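Local coordinates for type II secretion chaperone CpaB (Acinetobacter nosocomialis M2, PDB 6O38), which acts as the chaperone of the secreted metalloprotease CpaA, binding it in a complex that probably supports its type II secretion, at residues Q42-E47 with I70-K75. Sequence-based numbering, arbitrary orientation.
With SO4 (sulfate ion), chain B.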
loop_
_atom_site.group_PDB
_atom_site.type_symbol
_atom_site.label_atom_id
_atom_site.label_comp_id
_atom_site.label_asym_id
_atom_site.label_seq_id
_atom_site.Cartn_x
_atom_site.Cartn_y
_atom_site.Cartn_z
ATOM N N GLN G 42 -10.028 -11.105 16.678
ATOM C CA GLN G 42 -9.627 -10.059 15.747
ATOM C C GLN G 42 -8.639 -10.569 14.707
ATOM O O GLN G 42 -8.569 -10.017 13.603
ATOM C CB GLN G 42 -9.030 -8.878 16.516
ATOM C CG GLN G 42 -10.009 -8.220 17.476
ATOM C CD GLN G 42 -9.379 -7.099 18.280
ATOM O OE1 GLN G 42 -8.167 -6.896 18.240
ATOM N NE2 GLN G 42 -10.205 -6.365 19.016
ATOM N N ILE G 43 -7.881 -11.617 15.031
ATOM C CA ILE G 43 -6.938 -12.189 14.080
ATOM C C ILE G 43 -7.703 -12.918 12.984
ATOM O O ILE G 43 -8.604 -13.722 13.261
ATOM C CB ILE G 43 -5.957 -13.127 14.798
ATOM C CG1 ILE G 43 -4.993 -12.322 15.672
ATOM C CG2 ILE G 43 -5.195 -13.973 13.798
ATOM C CD1 ILE G 43 -4.008 -13.175 16.442
ATOM N N VAL G 44 -7.349 -12.642 11.732
ATOM C CA VAL G 44 -8.043 -13.233 10.592
ATOM C C VAL G 44 -7.451 -14.585 10.219
ATOM O O VAL G 44 -8.169 -15.584 10.120
ATOM C CB VAL G 44 -8.017 -12.258 9.397
ATOM C CG1 VAL G 44 -8.894 -12.778 8.277
ATOM C CG2 VAL G 44 -8.472 -10.878 9.832
ATOM N N PHE G 45 -6.138 -14.644 10.001
ATOM C CA PHE G 45 -5.452 -15.884 9.669
ATOM C C PHE G 45 -4.226 -16.040 10.559
ATOM O O PHE G 45 -3.775 -15.095 11.209
ATOM C CB PHE G 45 -5.052 -15.926 8.186
ATOM C CG PHE G 45 -4.325 -14.698 7.713
ATOM C CD1 PHE G 45 -2.962 -14.557 7.921
ATOM C CD2 PHE G 45 -5.004 -13.689 7.050
ATOM C CE1 PHE G 45 -2.292 -13.430 7.485
ATOM C CE2 PHE G 45 -4.339 -12.559 6.610
ATOM C CZ PHE G 45 -2.982 -12.431 6.828
ATOM N N ASN G 46 -3.676 -17.254 10.571
ATOM C CA ASN G 46 -2.557 -17.602 11.435
ATOM C C ASN G 46 -1.460 -18.277 10.625
ATOM O O ASN G 46 -1.743 -19.092 9.744
ATOM C CB ASN G 46 -3.002 -18.532 12.570
ATOM C CG ASN G 46 -3.929 -17.850 13.552
ATOM O OD1 ASN G 46 -3.647 -16.752 14.027
ATOM N ND2 ASN G 46 -5.046 -18.498 13.861
ATOM N N GLU G 47 -0.210 -17.935 10.934
ATOM C CA GLU G 47 0.925 -18.588 10.300
ATOM C C GLU G 47 0.956 -20.073 10.648
ATOM O O GLU G 47 0.439 -20.513 11.679
ATOM C CB GLU G 47 2.240 -17.942 10.736
ATOM C CG GLU G 47 2.674 -16.750 9.910
ATOM C CD GLU G 47 4.184 -16.671 9.772
ATOM O OE1 GLU G 47 4.809 -17.712 9.479
ATOM O OE2 GLU G 47 4.746 -15.571 9.957
ATOM N N ILE G 70 -0.646 -20.112 5.571
ATOM C CA ILE G 70 -1.506 -19.683 6.666
ATOM C C ILE G 70 -2.744 -20.566 6.726
ATOM O O ILE G 70 -3.161 -21.169 5.735
ATOM C CB ILE G 70 -1.926 -18.200 6.537
ATOM C CG1 ILE G 70 -2.508 -17.922 5.147
ATOM C CG2 ILE G 70 -0.754 -17.277 6.845
ATOM C CD1 ILE G 70 -4.022 -17.879 5.101
ATOM N N LYS G 71 -3.333 -20.631 7.918
ATOM C CA LYS G 71 -4.619 -21.278 8.130
ATOM C C LYS G 71 -5.690 -20.208 8.301
ATOM O O LYS G 71 -5.437 -19.151 8.885
ATOM C CB LYS G 71 -4.580 -22.196 9.355
ATOM C CG LYS G 71 -5.860 -22.989 9.570
ATOM C CD LYS G 71 -5.651 -24.141 10.540
ATOM C CE LYS G 71 -6.909 -24.987 10.656
ATOM N NZ LYS G 71 -6.684 -26.217 11.465
ATOM N N TYR G 72 -6.886 -20.486 7.787
ATOM C CA TYR G 72 -7.936 -19.483 7.715
ATOM C C TYR G 72 -9.287 -20.109 8.023
ATOM O O TYR G 72 -9.582 -21.223 7.583
ATOM C CB TYR G 72 -7.957 -18.826 6.330
ATOM C CG TYR G 72 -9.154 -17.944 6.068
ATOM C CD1 TYR G 72 -9.364 -16.786 6.803
ATOM C CD2 TYR G 72 -10.063 -18.260 5.067
ATOM C CE1 TYR G 72 -10.455 -15.975 6.559
ATOM C CE2 TYR G 72 -11.151 -17.455 4.814
ATOM C CZ TYR G 72 -11.343 -16.315 5.561
ATOM O OH TYR G 72 -12.430 -15.514 5.305
ATOM N N ASP G 73 -10.100 -19.384 8.782
ATOM C CA ASP G 73 -11.464 -19.798 9.105
ATOM C C ASP G 73 -12.432 -18.805 8.480
ATOM O O ASP G 73 -12.500 -17.645 8.930
ATOM C CB ASP G 73 -11.668 -19.874 10.618
ATOM C CG ASP G 73 -12.904 -20.670 11.008
ATOM O OD1 ASP G 73 -13.920 -20.604 10.285
ATOM O OD2 ASP G 73 -12.855 -21.367 12.044
ATOM N N PRO G 74 -13.195 -19.195 7.453
ATOM C CA PRO G 74 -14.099 -18.235 6.799
ATOM C C PRO G 74 -15.270 -17.801 7.665
ATOM O O PRO G 74 -15.921 -16.803 7.331
ATOM C CB PRO G 74 -14.581 -19.000 5.560
ATOM C CG PRO G 74 -14.470 -20.437 5.947
ATOM C CD PRO G 74 -13.258 -20.530 6.834
ATOM N N LYS G 75 -15.556 -18.506 8.758
ATOM C CA LYS G 75 -16.673 -18.142 9.620
ATOM C C LYS G 75 -16.366 -16.941 10.505
ATOM O O LYS G 75 -17.299 -16.313 11.016
ATOM C CB LYS G 75 -17.071 -19.340 10.485
ATOM C CG LYS G 75 -17.477 -20.562 9.677
ATOM C CD LYS G 75 -17.469 -21.825 10.520
ATOM C CE LYS G 75 -17.799 -23.044 9.674
ATOM N NZ LYS G 75 -17.646 -24.314 10.436
HETATM S S SO4 B . -7.430 -12.244 18.839
HETATM O O1 SO4 B . -7.630 -13.000 17.607
HETATM O O2 SO4 B . -8.716 -12.033 19.495
HETATM O O3 SO4 B . -6.545 -12.992 19.728
HETATM O O4 SO4 B . -6.825 -10.953 18.524
#
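Asn46 and Lys71 form the hydrogen-bonded pair that joins the short strand 45-47 to strand 68-72 in antiparallel fashion. Asn46 N donates to Lys71 O at 3.1 Å, and Lys71 N returns the bond to Asn46 O at 2.9 Å, with an N-H...O angle of 161° in both, so each bond is nearly straight. Asn46 O also takes a CA-H...O contact from Ile70 CA at 3.1 Å. Glu47 and Ile70 form the adjoining non-hydrogen-bonded pair, their side chains diverging.

Apolar contacts fill the face that carries Phe45 and Tyr72. The Phe45 ring slants across Ile70, whose CG2 sits 3.7 Å from Phe45 CD1, while Ile70 CD1 comes within 3.8 Å of Phe45 CB. With chi1 at 52°, CG1 of Ile70 lies between its backbone N and carbonyl carbon and CG2 beside the N, and both branches reach the phenylalanine from the same side of its ring. Farther along, Val44 and Tyr72 run side by side, with Val44 CG1 4.0 Å from Tyr72 CE1; Val44 O comes up to the edge of the tyrosine ring, near its plane. The phenol OH is hydrogen-bonded to Gln132.

At the ends, Ile43 N binds a sulfate ion, most likely picked up during crystallisation, and Asp73 OD1 caps the following helix by accepting from Lys75 N.

Val44 is backbone-bonded to Lys87 and touches Val86 of strand 85-90, the other end of the sheet, so the antiparallel sheet curls towards closure, as in a beta-barrel. Paired backbone bonds thus set the strand alignment, while Val44, Phe45, Ile70 and Tyr72 form an apolar layer on the inner side of the curled sheet, with Met141 and Ile154 of strands 138-145 and 148-155, and Asn46 and Lys71 occupy its exposed face.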